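Local coordinates for protein vanadium-dependent haloperoxidase (Zobellia galactanivorans, PDB 4CIT) that probably catalyses the peroxide-dependent oxidation of iodide as a vanadate-binding bacterial iodoperoxidase, at residues 42-47 and 128-133; 112-117 and 136-141; 211-216 and 441-446; 260-265 and 400-405; 315-320 and 376-381. One frame throughout, in Å; residues are numbered along the deposited sequence.

Overall arrangement
Interactions 1 and 2 share helix 128-144, which packs on helix 38-55 in the first and helix 108-123 in the second; they touch through Ser-44 and His-116. Interaction 1 is partly buried and has an arginine at its more exposed edge, whereas interaction 2 is buried and mostly apolar, with one bridging water. Interactions 3 and 5 also touch, the valines of 211-216 and 441-446 meeting those of the buried helix pair in interaction 5. Each has a lysine on its polar side, bonded to a backbone carbonyl in interaction 3 and to a glutamate in interaction 5. Interaction 4, partly buried and across the chain's centre from interaction 3, sets an arginine on a phenylalanine ring.

Interaction 1: residues 42-47 and 128-133; sequences DASIDR and DRMESL
Arg-47 and Met-130 bring the backbones of two nearly antiparallel helices to 6.8 Å between their CA atoms. The short segments 42-47 and 128-133 run at 158° to each other, their axes 10.4 Å apart, and about one turn along Ser-44 lies opposite Leu-133. Arg-47 does most of the bridging. Its CG stands anti to the backbone N (chi1 -179°), which carries the chain across the gap, and bends at the next two bonds then fold the guanidinium down beside the facing helix. There NH1 donates to Arg-129 O over 2.9 Å, a fairly straight bond with the acceptor in the guanidinium plane and the donor almost in line with the C=O bond. Ser-132 OG also lies close to that plane, 3.2 Å from Arg-47 NH1, while Leu-133 CB rests over one face of the group. Glu-50 makes a long, weak ion pair with Arg-47 NE.

Leu-133 slides past Arg-47 in the opposite direction and pushes CD2 against the backbone of the other helix, 3.7 Å from Ser-44 CA and close to Ala-43 O. Met-130 was modelled in two conformers; in one of them its SD lies alongside Arg-47 CG. Asp-42 and Asp-46 form salt bridges to Arg-301 and Lys-297, tying helix 38-55 to helix 288-302 as well. The whole is an antiparallel helix pair within a mainly helical protein, with Leu-133 and Met-130 packing between the helices, a hydrogen bond from Ser-44 to His-116 of helix 108-123 on the buried side, and the Arg-47 to carbonyl bond at the more exposed edge.

Interaction 2: residues 112-117 and 136-141; sequences AVVAHM and SLYMVW
Val-114 and Met-117 meet the aromatic side chains of Tyr-138 and Trp-141 between two antiparallel helices whose segment axes lie 12.3 Å apart. With so wide a spacing, long side chains have to fill the gap. Tyr-138 has CG anti to its carbonyl carbon (chi1 -81°), and from there the ring reaches across until CE1 is 3.9 Å from Val-114 CG2. Its OH end passes beside CG1 of the same valine, the two side chains crossing at about a right angle. Met-117 is extended as far as SD and turns at its last torsion (chi3 -66°), which carries CE toward both rings, 4.2 Å from Tyr-138 CE1, while SD lies against Leu-137 CD1. Val-113 comes at Trp-141 from the rim, with CG1 near the indole plane and 4.2 Å from CH2.

Helices 108-123 and 128-144 follow one another in the chain, joined by a short turn, and so form an antiparallel helical hairpin, with this apolar seam between its arms. Ile-34 and Ile-36, just ahead of helix 38-55, also touch Trp-141, and Phe-149 of helix 146-167 meets the Tyr-138 ring edge-to-face. Within its own helix, Trp-141 turns one indole face over Leu-137 O, which lies off toward the rim. The polar end of Tyr-138 is linked through water: the water donates to Val-114 O at 2.9 Å and stands 2.8 Å from Tyr-138 OH.

Interaction 3: residues 211-216 and 441-446; sequences PFVLDS and TFVVNK
Val-213 fits between Phe-442, Val-443 and Lys-446, all on one side of helix 426-446. Its CG1 stands anti to the backbone N (chi1 -168°) and presses against the lysine chain, 3.5 Å from Lys-446 CD, tighter than usual carbon contact. The same methyl lies 3.9 Å from Phe-442 CE2, and Val-213 CB faces Val-443 CG2 on the inner side. Leu-214 adds CD2 near Phe-442 CE2 at 4.3 Å. Phe-442 turns an edge to the loop, with Val-213 O near its ring plane, 3.7 Å from Phe-442 CE2.

The contact seats an irregular loop on the last turns of a helix in the PAP2-type helical core, the fold that vanadium haloperoxidases share with acid phosphatases of that superfamily. Asp-323, on the neighbouring helix 307-335, holds the loop from behind by accepting hydrogen bonds from the backbone N atoms of Phe-212, Val-213 and Leu-214.

Outward, Lys-446 is stretched along its full length past the valine, so that NZ arrives in the carbonyl plane of Val-213, on a lone pair of O, and donates over 2.7 Å. The Asp-215 carboxylate is beyond salt-bridge range, with OD1 4.1 Å from Lys-446 NZ. A water spans the interval, accepting from NZ and donating to Asp-215 OD1 at 2.8 Å. A methionine in place of the lysine would probably leave Val-213 O and the water without their NZ donor, and the Asp-215 carboxylate without its nearby positive charge.

Interaction 4: residues 260-265 and 400-405; sequences IQIARF and PIRSFK
Phe-265 swings its ring toward Arg-402 with CG anti to the backbone N (chi1 -174°), and Arg-402 answers with a chain that runs over that ring and then bends at chi3 (57°). The bend falls where the hydrocarbon part ends: CD sits over the ring face as a CH-pi contact, 3.6 Å from the centroid of Phe-265 and only 18° off its normal. Beyond it the guanidinium turns steeply away from the ring plane and lays one face on Ile-262, whose CG1 is 3.4 Å from Arg-402 NH2. At the edge of the Phe-265 ring, near its plane, Pro-400 O comes within 3.3 Å of Phe-265 CE1. Toward solvent a water lies in the guanidinium plane, 2.8 Å from Arg-402 NH1; it also donates to OE1 in one of the two conformers of Gln-261.

Segment 260-265 of helix 258-266 crosses strand 402-404 of a small two-stranded hairpin nearly at right angles. The polar edge of Arg-402 is held by salt bridges from NE to Glu-413 and from NH2 to Glu-258. Carbon therefore covers the arginine's chain and one face of its guanidinium, while the salt bridges to two carboxylates probably offset its charge and hold the guanidinium's rotation.

Interaction 5: residues 315-320 and 376-381; sequences TKASVA and SVVLTE
Lys-316 and Glu-381 close this helix pair with a salt bridge, NZ donating to OE1 over 2.8 Å. The ammonium comes from above the carboxylate, 38° out of its plane, and the two side chains cross at about a right angle. Lys-316 gets there by running over Val-378 and kinking at chi3 (-60°); on the way its CG lies 3.8 Å from Val-378 CG1. A leucine here would probably leave the Glu-381 carboxylate without its charged mate, freer to turn out toward solvent.

Beneath the bridge, Val-378 sits at the middle of the packing. One branch, CG1, rests on the backbone of the facing helix, 3.7 Å from Ala-317 N, and the other, CG2, touches Ala-320 CB at 3.6 Å. Leu-379 CD2 lies 4.3 Å from Ala-317 CB, deeper in. With alanines facing Val-378, the segment axes approach to 9.1 Å. Val-443 and Val-444 of helix 426-446 pack alongside.

This is a close antiparallel helix pair in the core of the PAP2-type bundle. The same two helices carry vanadate-binding residues at one end of the pair: Lys-332 near the end of helix 307-335, Gly-367 and His-368 at the start of helix 367-383.

Interaction 1: residues 42-47 and 128-133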
# COMPACT_ATOMS: atom_id res chain seq x y z
N ASP A 42 10.71 11.55 -1.21
CA ASP A 42 10.46 10.66 -2.31
C ASP A 42 11.65 9.71 -2.59
O ASP A 42 11.43 8.55 -2.99
CB ASP A 42 10.13 11.43 -3.63
CG ASP A 42 8.78 12.15 -3.59
OD1 ASP A 42 7.89 11.73 -2.76
OD2 ASP A 42 8.60 13.09 -4.43
N ALA A 43 12.87 10.23 -2.49
CA ALA A 43 14.08 9.43 -2.64
C ALA A 43 14.07 8.22 -1.68
O ALA A 43 14.36 7.09 -2.05
CB ALA A 43 15.31 10.31 -2.48
N SER A 44 13.75 8.44 -0.40
CA SER A 44 13.67 7.37 0.55
C SER A 44 12.60 6.34 0.23
O SER A 44 12.87 5.12 0.22
CB SER A 44 13.43 7.95 1.96
OG SER A 44 13.42 6.98 2.99
N ILE A 45 11.43 6.81 -0.18
CA ILE A 45 10.33 5.92 -0.50
C ILE A 45 10.67 5.14 -1.82
O ILE A 45 10.39 3.97 -1.91
CB ILE A 45 8.99 6.72 -0.60
CG1 ILE A 45 8.63 7.34 0.75
CG2 ILE A 45 7.87 5.87 -1.14
CD1 ILE A 45 7.45 8.23 0.78
N ASP A 46 11.28 5.78 -2.82
CA ASP A 46 11.72 5.09 -4.04
C ASP A 46 12.77 4.03 -3.73
O ASP A 46 12.69 2.94 -4.29
CB ASP A 46 12.39 6.06 -5.02
CG ASP A 46 11.42 7.04 -5.74
OD1 ASP A 46 10.18 6.80 -5.72
OD2 ASP A 46 11.95 8.10 -6.31
N ARG A 47 13.74 4.34 -2.83
CA ARG A 47 14.75 3.35 -2.52
C ARG A 47 14.11 2.17 -1.78
O ARG A 47 14.44 1.00 -2.03
CB ARG A 47 15.85 3.96 -1.67
CG ARG A 47 17.01 3.04 -1.28
CD ARG A 47 17.65 2.32 -2.43
NE ARG A 47 18.23 3.23 -3.42
CZ ARG A 47 19.48 3.71 -3.35
NH1 ARG A 47 20.32 3.37 -2.36
NH2 ARG A 47 19.92 4.50 -4.32
N ASP A 128 21.95 -2.35 3.95
CA ASP A 128 23.04 -1.67 3.28
C ASP A 128 22.60 -0.81 2.10
O ASP A 128 23.25 0.21 1.76
CB ASP A 128 24.15 -2.66 2.90
CG ASP A 128 23.75 -3.62 1.82
OD1 ASP A 128 22.58 -4.06 1.73
OD2 ASP A 128 24.67 -4.02 1.09
N ARG A 129 21.50 -1.20 1.47
CA ARG A 129 20.96 -0.45 0.37
C ARG A 129 20.22 0.79 0.79
O ARG A 129 20.12 1.68 -0.00
CB ARG A 129 20.07 -1.32 -0.53
CG ARG A 129 20.85 -2.54 -1.04
CD ARG A 129 19.97 -3.41 -1.95
NE ARG A 129 20.75 -4.51 -2.54
CZ ARG A 129 20.53 -5.00 -3.78
NH1 ARG A 129 19.54 -4.58 -4.56
NH2 ARG A 129 21.34 -5.94 -4.24
N MET A 130 19.65 0.83 1.98
CA MET A 130 19.17 2.15 2.54
C MET A 130 20.34 2.95 3.06
O MET A 130 20.36 4.16 2.90
CB MET A 130 18.17 2.00 3.65
CG MET A 130 16.76 1.61 3.30
SD MET A 130 15.82 2.75 2.27
CE MET A 130 16.22 4.31 3.06
N GLU A 131 21.28 2.28 3.72
CA GLU A 131 22.40 3.01 4.29
C GLU A 131 23.18 3.76 3.19
O GLU A 131 23.72 4.81 3.46
CB GLU A 131 23.32 2.07 5.05
CG GLU A 131 22.70 1.58 6.34
CD GLU A 131 23.44 0.37 6.94
OE1 GLU A 131 24.30 -0.28 6.26
OE2 GLU A 131 23.15 0.07 8.06
N SER A 132 23.27 3.22 1.97
CA SER A 132 23.98 3.91 0.90
C SER A 132 23.30 5.21 0.52
O SER A 132 23.98 6.24 0.30
CB SER A 132 24.24 3.03 -0.38
OG SER A 132 22.95 2.57 -0.77
N LEU A 133 21.97 5.21 0.48
CA LEU A 133 21.23 6.41 0.11
C LEU A 133 21.42 7.44 1.25
O LEU A 133 21.75 8.61 1.00
CB LEU A 133 19.73 6.13 0.04
CG LEU A 133 18.84 7.39 -0.09
CD1 LEU A 133 19.11 8.06 -1.40
CD2 LEU A 133 17.36 7.05 0.04

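Interaction 2: residues 112-117 and 136-141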
# COMPACT_ATOMS: atom_id res chain seq x y z
N ALA A 112 13.00 14.84 9.99
CA ALA A 112 11.90 13.98 9.47
C ALA A 112 12.45 12.99 8.44
O ALA A 112 12.05 11.82 8.48
CB ALA A 112 10.79 14.82 8.89
N VAL A 113 13.30 13.44 7.50
CA VAL A 113 13.93 12.55 6.51
C VAL A 113 14.83 11.51 7.19
O VAL A 113 14.81 10.34 6.84
CB VAL A 113 14.65 13.26 5.35
CG1 VAL A 113 15.21 12.20 4.42
CG2 VAL A 113 13.62 14.19 4.67
N VAL A 114 15.55 11.91 8.20
CA VAL A 114 16.43 11.01 8.94
C VAL A 114 15.61 9.93 9.60
O VAL A 114 15.92 8.75 9.51
CB VAL A 114 17.23 11.82 10.03
CG1 VAL A 114 17.80 10.92 11.11
CG2 VAL A 114 18.44 12.54 9.43
N ALA A 115 14.52 10.35 10.27
CA ALA A 115 13.58 9.34 10.90
C ALA A 115 13.02 8.33 9.86
O ALA A 115 12.99 7.09 10.11
CB ALA A 115 12.50 10.07 11.64
N HIS A 116 12.57 8.87 8.73
CA HIS A 116 11.97 8.06 7.65
C HIS A 116 13.01 7.00 7.16
O HIS A 116 12.70 5.81 7.07
CB HIS A 116 11.51 8.94 6.52
CG HIS A 116 10.70 8.23 5.51
ND1 HIS A 116 11.27 7.39 4.58
CD2 HIS A 116 9.36 8.19 5.31
CE1 HIS A 116 10.29 6.82 3.88
NE2 HIS A 116 9.13 7.32 4.28
N MET A 117 14.25 7.45 6.88
CA MET A 117 15.24 6.53 6.39
C MET A 117 15.61 5.50 7.42
O MET A 117 15.79 4.33 7.11
CB MET A 117 16.49 7.27 5.90
CG MET A 117 16.26 8.14 4.74
SD MET A 117 17.73 8.90 3.89
CE MET A 117 18.27 9.96 5.24
N SER A 136 24.95 9.11 1.49
CA SER A 136 25.25 10.02 0.46
C SER A 136 24.62 11.36 0.72
O SER A 136 25.24 12.38 0.44
CB SER A 136 24.84 9.44 -0.91
OG SER A 136 23.41 9.58 -0.95
N LEU A 137 23.45 11.38 1.32
CA LEU A 137 22.79 12.64 1.77
C LEU A 137 23.49 13.20 2.99
O LEU A 137 23.80 14.42 3.07
CB LEU A 137 21.34 12.35 2.15
CG LEU A 137 20.45 12.11 0.92
CD1 LEU A 137 19.06 11.67 1.38
CD2 LEU A 137 20.34 13.41 0.15
N TYR A 138 23.82 12.33 3.91
CA TYR A 138 24.49 12.79 5.09
C TYR A 138 25.82 13.53 4.70
O TYR A 138 26.25 14.52 5.31
CB TYR A 138 24.89 11.61 6.02
CG TYR A 138 23.80 11.05 6.90
CD1 TYR A 138 22.46 11.38 6.73
CD2 TYR A 138 24.15 10.15 7.89
CE1 TYR A 138 21.52 10.91 7.65
CE2 TYR A 138 23.16 9.57 8.75
CZ TYR A 138 21.87 9.99 8.61
OH TYR A 138 20.91 9.42 9.46
N MET A 139 26.53 12.97 3.77
CA MET A 139 27.83 13.55 3.44
C MET A 139 27.70 14.98 2.95
O MET A 139 28.47 15.88 3.34
CB MET A 139 28.57 12.63 2.37
CG MET A 139 29.89 13.18 1.99
SD MET A 139 30.61 12.15 0.58
CE MET A 139 30.84 10.74 1.53
N VAL A 140 26.65 15.29 2.16
CA VAL A 140 26.48 16.63 1.66
C VAL A 140 26.01 17.51 2.80
O VAL A 140 26.45 18.66 2.97
CB VAL A 140 25.42 16.65 0.55
CG1 VAL A 140 25.06 18.12 0.21
CG2 VAL A 140 26.01 15.99 -0.68
N TRP A 141 25.07 17.00 3.61
CA TRP A 141 24.55 17.84 4.68
C TRP A 141 25.62 18.21 5.69
O TRP A 141 25.67 19.39 6.14
CB TRP A 141 23.42 17.09 5.41
CG TRP A 141 22.18 16.90 4.62
CD1 TRP A 141 21.77 17.61 3.55
CD2 TRP A 141 21.17 15.85 4.85
NE1 TRP A 141 20.55 17.06 3.07
CE2 TRP A 141 20.18 16.00 3.86
CE3 TRP A 141 21.07 14.81 5.76
CZ2 TRP A 141 19.03 15.18 3.81
CZ3 TRP A 141 19.89 13.99 5.73
CH2 TRP A 141 18.91 14.18 4.73
O HOH W 1 18.64 7.96 8.71

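Interaction 3: residues 211-216 and 441-446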
# COMPACT_ATOMS: atom_id res chain seq x y z
N PRO A 211 -4.09 -3.05 13.90
CA PRO A 211 -4.40 -2.01 12.94
C PRO A 211 -4.05 -0.60 13.44
O PRO A 211 -3.92 -0.36 14.67
CB PRO A 211 -5.92 -2.11 12.78
CG PRO A 211 -6.39 -3.21 13.62
CD PRO A 211 -5.27 -3.60 14.56
N PHE A 212 -3.77 0.32 12.53
CA PHE A 212 -3.54 1.73 12.93
C PHE A 212 -4.75 2.49 13.40
O PHE A 212 -4.68 3.23 14.39
CB PHE A 212 -2.93 2.49 11.73
CG PHE A 212 -1.51 2.12 11.43
CD1 PHE A 212 -0.46 2.57 12.24
CD2 PHE A 212 -1.18 1.29 10.37
CE1 PHE A 212 0.86 2.25 11.91
CE2 PHE A 212 0.15 0.91 10.09
CZ PHE A 212 1.18 1.48 10.84
N VAL A 213 -5.87 2.36 12.68
CA VAL A 213 -7.09 3.18 12.90
C VAL A 213 -8.34 2.33 13.21
O VAL A 213 -9.29 2.72 13.95
CB VAL A 213 -7.39 4.02 11.61
CG1 VAL A 213 -8.43 5.06 11.87
CG2 VAL A 213 -6.14 4.68 11.02
N LEU A 214 -8.40 1.13 12.63
CA LEU A 214 -9.57 0.26 12.82
C LEU A 214 -9.73 -0.07 14.27
O LEU A 214 -8.74 -0.17 15.01
CB LEU A 214 -9.45 -1.05 12.11
CG LEU A 214 -9.18 -0.99 10.61
CD1 LEU A 214 -9.03 -2.39 10.03
CD2 LEU A 214 -10.24 -0.18 9.95
N ASP A 215 -10.98 -0.21 14.67
CA ASP A 215 -11.28 -0.74 16.02
C ASP A 215 -10.95 -2.22 16.15
O ASP A 215 -10.58 -2.71 17.24
CB ASP A 215 -12.73 -0.48 16.35
CG ASP A 215 -13.05 1.01 16.41
OD1 ASP A 215 -12.27 1.79 17.00
OD2 ASP A 215 -14.11 1.40 15.82
N SER A 216 -11.03 -2.95 15.02
CA SER A 216 -10.62 -4.35 14.98
C SER A 216 -10.43 -4.73 13.56
O SER A 216 -10.97 -4.08 12.70
CB SER A 216 -11.63 -5.31 15.60
OG SER A 216 -12.76 -5.46 14.76
N THR A 441 -13.18 5.85 3.85
CA THR A 441 -14.10 6.86 4.41
C THR A 441 -14.01 6.96 5.90
O THR A 441 -13.94 8.08 6.49
CB THR A 441 -15.56 6.63 3.89
OG1 THR A 441 -15.50 6.72 2.43
CG2 THR A 441 -16.55 7.70 4.44
N PHE A 442 -13.99 5.82 6.56
CA PHE A 442 -13.85 5.81 8.01
C PHE A 442 -12.50 6.47 8.43
O PHE A 442 -12.44 7.26 9.41
CB PHE A 442 -13.90 4.35 8.48
CG PHE A 442 -13.52 4.13 9.92
CD1 PHE A 442 -14.43 4.40 10.98
CD2 PHE A 442 -12.32 3.62 10.20
CE1 PHE A 442 -14.06 4.28 12.32
CE2 PHE A 442 -11.96 3.38 11.52
CZ PHE A 442 -12.81 3.72 12.56
N VAL A 443 -11.40 6.07 7.79
CA VAL A 443 -10.07 6.64 8.10
C VAL A 443 -10.10 8.15 7.91
O VAL A 443 -9.63 8.89 8.79
CB VAL A 443 -8.91 5.97 7.31
CG1 VAL A 443 -7.61 6.74 7.46
CG2 VAL A 443 -8.77 4.53 7.62
N VAL A 444 -10.66 8.62 6.81
CA VAL A 444 -10.63 10.06 6.59
C VAL A 444 -11.55 10.83 7.58
O VAL A 444 -11.26 11.95 7.94
CB VAL A 444 -10.88 10.48 5.14
CG1 VAL A 444 -9.82 9.89 4.28
CG2 VAL A 444 -12.21 10.11 4.67
N ASN A 445 -12.57 10.18 8.06
CA ASN A 445 -13.53 10.80 8.99
C ASN A 445 -12.98 10.71 10.37
O ASN A 445 -13.44 11.51 11.24
CB ASN A 445 -14.92 10.11 8.91
CG ASN A 445 -15.70 10.54 7.70
OD1 ASN A 445 -15.54 11.63 7.20
ND2 ASN A 445 -16.60 9.67 7.23
N LYS A 446 -12.10 9.74 10.65
CA LYS A 446 -11.58 9.57 12.01
C LYS A 446 -10.35 10.45 12.21
O LYS A 446 -10.31 11.15 13.24
CB LYS A 446 -11.34 8.11 12.33
CG LYS A 446 -10.79 7.91 13.74
CD LYS A 446 -10.75 6.46 14.07
CE LYS A 446 -9.81 6.21 15.24
NZ LYS A 446 -9.81 4.77 15.69
O HOH W 2 -12.53 4.54 16.41

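Interaction 4: residues 260-265 and 400-405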
# COMPACT_ATOMS: atom_id res chain seq x y z
N ILE A 260 -5.80 -6.75 -22.08
CA ILE A 260 -4.59 -7.35 -21.70
C ILE A 260 -3.60 -6.29 -21.19
O ILE A 260 -2.92 -6.50 -20.18
CB ILE A 260 -3.92 -8.10 -22.84
CG1 ILE A 260 -4.70 -9.34 -23.14
CG2 ILE A 260 -2.54 -8.56 -22.45
CD1 ILE A 260 -4.03 -10.12 -24.27
N GLN A 261 -3.59 -5.14 -21.82
CA GLN A 261 -2.73 -3.99 -21.33
C GLN A 261 -3.12 -3.55 -19.92
O GLN A 261 -2.27 -3.23 -19.12
CB GLN A 261 -2.94 -2.73 -22.19
CG GLN A 261 -2.40 -2.82 -23.59
CD GLN A 261 -2.64 -1.55 -24.40
OE1 GLN A 261 -2.33 -0.42 -23.97
NE2 GLN A 261 -3.22 -1.73 -25.61
N ILE A 262 -4.42 -3.54 -19.66
CA ILE A 262 -4.97 -3.09 -18.34
C ILE A 262 -4.60 -4.12 -17.31
O ILE A 262 -4.10 -3.80 -16.24
CB ILE A 262 -6.46 -2.81 -18.44
CG1 ILE A 262 -6.69 -1.52 -19.30
CG2 ILE A 262 -7.08 -2.82 -17.03
CD1 ILE A 262 -8.15 -1.18 -19.64
N ALA A 263 -4.80 -5.42 -17.62
CA ALA A 263 -4.44 -6.49 -16.70
C ALA A 263 -2.96 -6.42 -16.30
O ALA A 263 -2.62 -6.54 -15.14
CB ALA A 263 -4.75 -7.88 -17.30
N ARG A 264 -2.07 -6.26 -17.29
CA ARG A 264 -0.64 -6.22 -17.03
C ARG A 264 -0.26 -4.96 -16.29
O ARG A 264 0.59 -5.03 -15.42
CB ARG A 264 0.13 -6.36 -18.35
CG ARG A 264 -0.06 -7.74 -18.93
CD ARG A 264 0.77 -8.09 -20.16
NE ARG A 264 0.47 -9.51 -20.52
CZ ARG A 264 0.70 -10.08 -21.70
NH1 ARG A 264 1.25 -9.38 -22.68
NH2 ARG A 264 0.33 -11.33 -21.90
N PHE A 265 -0.92 -3.84 -16.55
CA PHE A 265 -0.50 -2.53 -15.96
C PHE A 265 -0.67 -2.66 -14.42
O PHE A 265 0.16 -2.19 -13.65
CB PHE A 265 -1.38 -1.44 -16.46
CG PHE A 265 -0.96 -0.12 -16.02
CD1 PHE A 265 0.02 0.53 -16.72
CD2 PHE A 265 -1.57 0.51 -14.94
CE1 PHE A 265 0.41 1.80 -16.37
CE2 PHE A 265 -1.17 1.79 -14.59
CZ PHE A 265 -0.18 2.44 -15.28
N PRO A 400 3.92 1.00 -20.23
CA PRO A 400 3.72 2.33 -20.69
C PRO A 400 3.06 3.21 -19.61
O PRO A 400 2.76 2.72 -18.51
CB PRO A 400 2.73 2.21 -21.84
CG PRO A 400 2.04 0.89 -21.56
CD PRO A 400 2.89 0.05 -20.70
N ILE A 401 2.87 4.48 -19.97
CA ILE A 401 2.11 5.43 -19.13
C ILE A 401 0.63 5.18 -19.43
O ILE A 401 0.20 5.03 -20.58
CB ILE A 401 2.46 6.91 -19.47
CG1 ILE A 401 3.94 7.14 -19.12
CG2 ILE A 401 1.59 7.95 -18.79
CD1 ILE A 401 4.50 8.44 -19.62
N ARG A 402 -0.20 5.24 -18.43
CA ARG A 402 -1.66 5.33 -18.64
C ARG A 402 -2.18 6.55 -17.94
O ARG A 402 -1.61 6.94 -16.89
CB ARG A 402 -2.42 4.06 -18.15
CG ARG A 402 -2.06 2.74 -18.83
CD ARG A 402 -2.93 1.56 -18.41
NE ARG A 402 -4.34 1.72 -18.61
CZ ARG A 402 -4.96 1.63 -19.81
NH1 ARG A 402 -4.28 1.29 -20.93
NH2 ARG A 402 -6.27 1.81 -19.91
N SER A 403 -3.18 7.20 -18.55
CA SER A 403 -3.71 8.50 -18.07
C SER A 403 -5.06 8.27 -17.43
O SER A 403 -5.79 7.39 -17.88
CB SER A 403 -3.79 9.44 -19.27
OG SER A 403 -2.39 9.73 -19.63
N PHE A 404 -5.40 9.08 -16.44
CA PHE A 404 -6.64 8.96 -15.71
C PHE A 404 -7.27 10.29 -15.45
O PHE A 404 -6.59 11.32 -15.37
CB PHE A 404 -6.36 8.26 -14.33
CG PHE A 404 -5.86 6.88 -14.52
CD1 PHE A 404 -6.72 5.86 -14.83
CD2 PHE A 404 -4.53 6.60 -14.45
CE1 PHE A 404 -6.23 4.55 -15.06
CE2 PHE A 404 -4.06 5.29 -14.61
CZ PHE A 404 -4.94 4.26 -14.94
N LYS A 405 -8.61 10.30 -15.37
CA LYS A 405 -9.30 11.56 -15.16
C LYS A 405 -9.50 11.84 -13.68
O LYS A 405 -9.92 13.00 -13.29
CB LYS A 405 -10.64 11.57 -15.84
CG LYS A 405 -10.54 11.26 -17.33
CD LYS A 405 -11.77 11.74 -18.10
CE LYS A 405 -11.65 11.41 -19.59
NZ LYS A 405 -10.49 12.14 -20.18
O HOH W 3 -1.63 0.54 -21.54

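Interaction 5: residues 315-320 and 376-381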
# COMPACT_ATOMS: atom_id res chain seq x y z
N THR A 315 1.18 10.07 4.55
CA THR A 315 0.83 9.46 5.78
C THR A 315 -0.57 9.03 5.87
O THR A 315 -0.86 7.86 6.23
CB THR A 315 1.23 10.39 6.95
OG1 THR A 315 2.64 10.68 6.81
CG2 THR A 315 1.03 9.66 8.25
N LYS A 316 -1.49 9.90 5.45
CA LYS A 316 -2.89 9.51 5.49
C LYS A 316 -3.12 8.30 4.51
O LYS A 316 -3.84 7.35 4.88
CB LYS A 316 -3.78 10.71 5.19
CG LYS A 316 -5.21 10.51 5.63
CD LYS A 316 -6.13 11.69 5.32
CE LYS A 316 -5.78 12.99 5.93
NZ LYS A 316 -6.93 13.98 5.92
N ALA A 317 -2.50 8.33 3.36
CA ALA A 317 -2.64 7.24 2.34
C ALA A 317 -2.05 5.92 2.80
O ALA A 317 -2.70 4.83 2.71
CB ALA A 317 -2.11 7.63 0.99
N SER A 318 -0.84 5.99 3.38
CA SER A 318 -0.16 4.78 3.77
C SER A 318 -0.84 4.15 4.99
O SER A 318 -0.91 2.92 5.06
CB SER A 318 1.33 4.96 3.91
OG SER A 318 1.63 5.85 4.96
N VAL A 319 -1.26 4.94 5.97
CA VAL A 319 -2.03 4.39 7.08
C VAL A 319 -3.34 3.72 6.65
O VAL A 319 -3.64 2.58 7.01
CB VAL A 319 -2.26 5.46 8.13
CG1 VAL A 319 -3.24 4.99 9.15
CG2 VAL A 319 -0.91 5.82 8.78
N ALA A 320 -4.08 4.38 5.76
CA ALA A 320 -5.26 3.77 5.22
C ALA A 320 -4.95 2.45 4.49
O ALA A 320 -5.74 1.48 4.68
CB ALA A 320 -6.01 4.73 4.34
N SER A 376 -7.84 5.54 -3.14
CA SER A 376 -8.65 6.46 -3.90
C SER A 376 -9.46 7.49 -3.06
O SER A 376 -9.55 8.73 -3.36
CB SER A 376 -9.66 5.67 -4.69
OG SER A 376 -10.25 6.52 -5.66
N VAL A 377 -10.10 6.97 -2.06
CA VAL A 377 -10.86 7.80 -1.12
C VAL A 377 -9.98 8.82 -0.42
O VAL A 377 -10.28 10.00 -0.35
CB VAL A 377 -11.66 6.96 -0.11
CG1 VAL A 377 -12.13 7.80 1.04
CG2 VAL A 377 -12.84 6.31 -0.83
N VAL A 378 -8.85 8.36 0.10
CA VAL A 378 -7.90 9.26 0.76
C VAL A 378 -7.36 10.31 -0.18
O VAL A 378 -7.41 11.50 0.16
CB VAL A 378 -6.71 8.49 1.43
CG1 VAL A 378 -5.71 9.48 2.00
CG2 VAL A 378 -7.27 7.61 2.51
N LEU A 379 -6.93 9.92 -1.39
CA LEU A 379 -6.34 10.89 -2.30
C LEU A 379 -7.40 11.86 -2.82
O LEU A 379 -7.10 13.04 -3.08
CB LEU A 379 -5.60 10.18 -3.47
CG LEU A 379 -4.37 9.40 -2.95
CD1 LEU A 379 -3.75 8.65 -4.12
CD2 LEU A 379 -3.30 10.20 -2.27
N THR A 380 -8.61 11.34 -3.01
CA THR A 380 -9.71 12.23 -3.39
C THR A 380 -9.97 13.28 -2.30
O THR A 380 -10.20 14.45 -2.58
CB THR A 380 -10.93 11.45 -3.72
OG1 THR A 380 -10.59 10.52 -4.78
CG2 THR A 380 -12.11 12.40 -4.14
N GLU A 381 -9.91 12.88 -1.06
CA GLU A 381 -10.12 13.78 0.05
C GLU A 381 -8.98 14.79 0.14
O GLU A 381 -9.25 15.97 0.36
CB GLU A 381 -10.22 13.07 1.37
CG GLU A 381 -10.60 13.98 2.57
CD GLU A 381 -9.44 14.76 3.24
OE1 GLU A 381 -8.35 14.18 3.50
OE2 GLU A 381 -9.64 16.00 3.52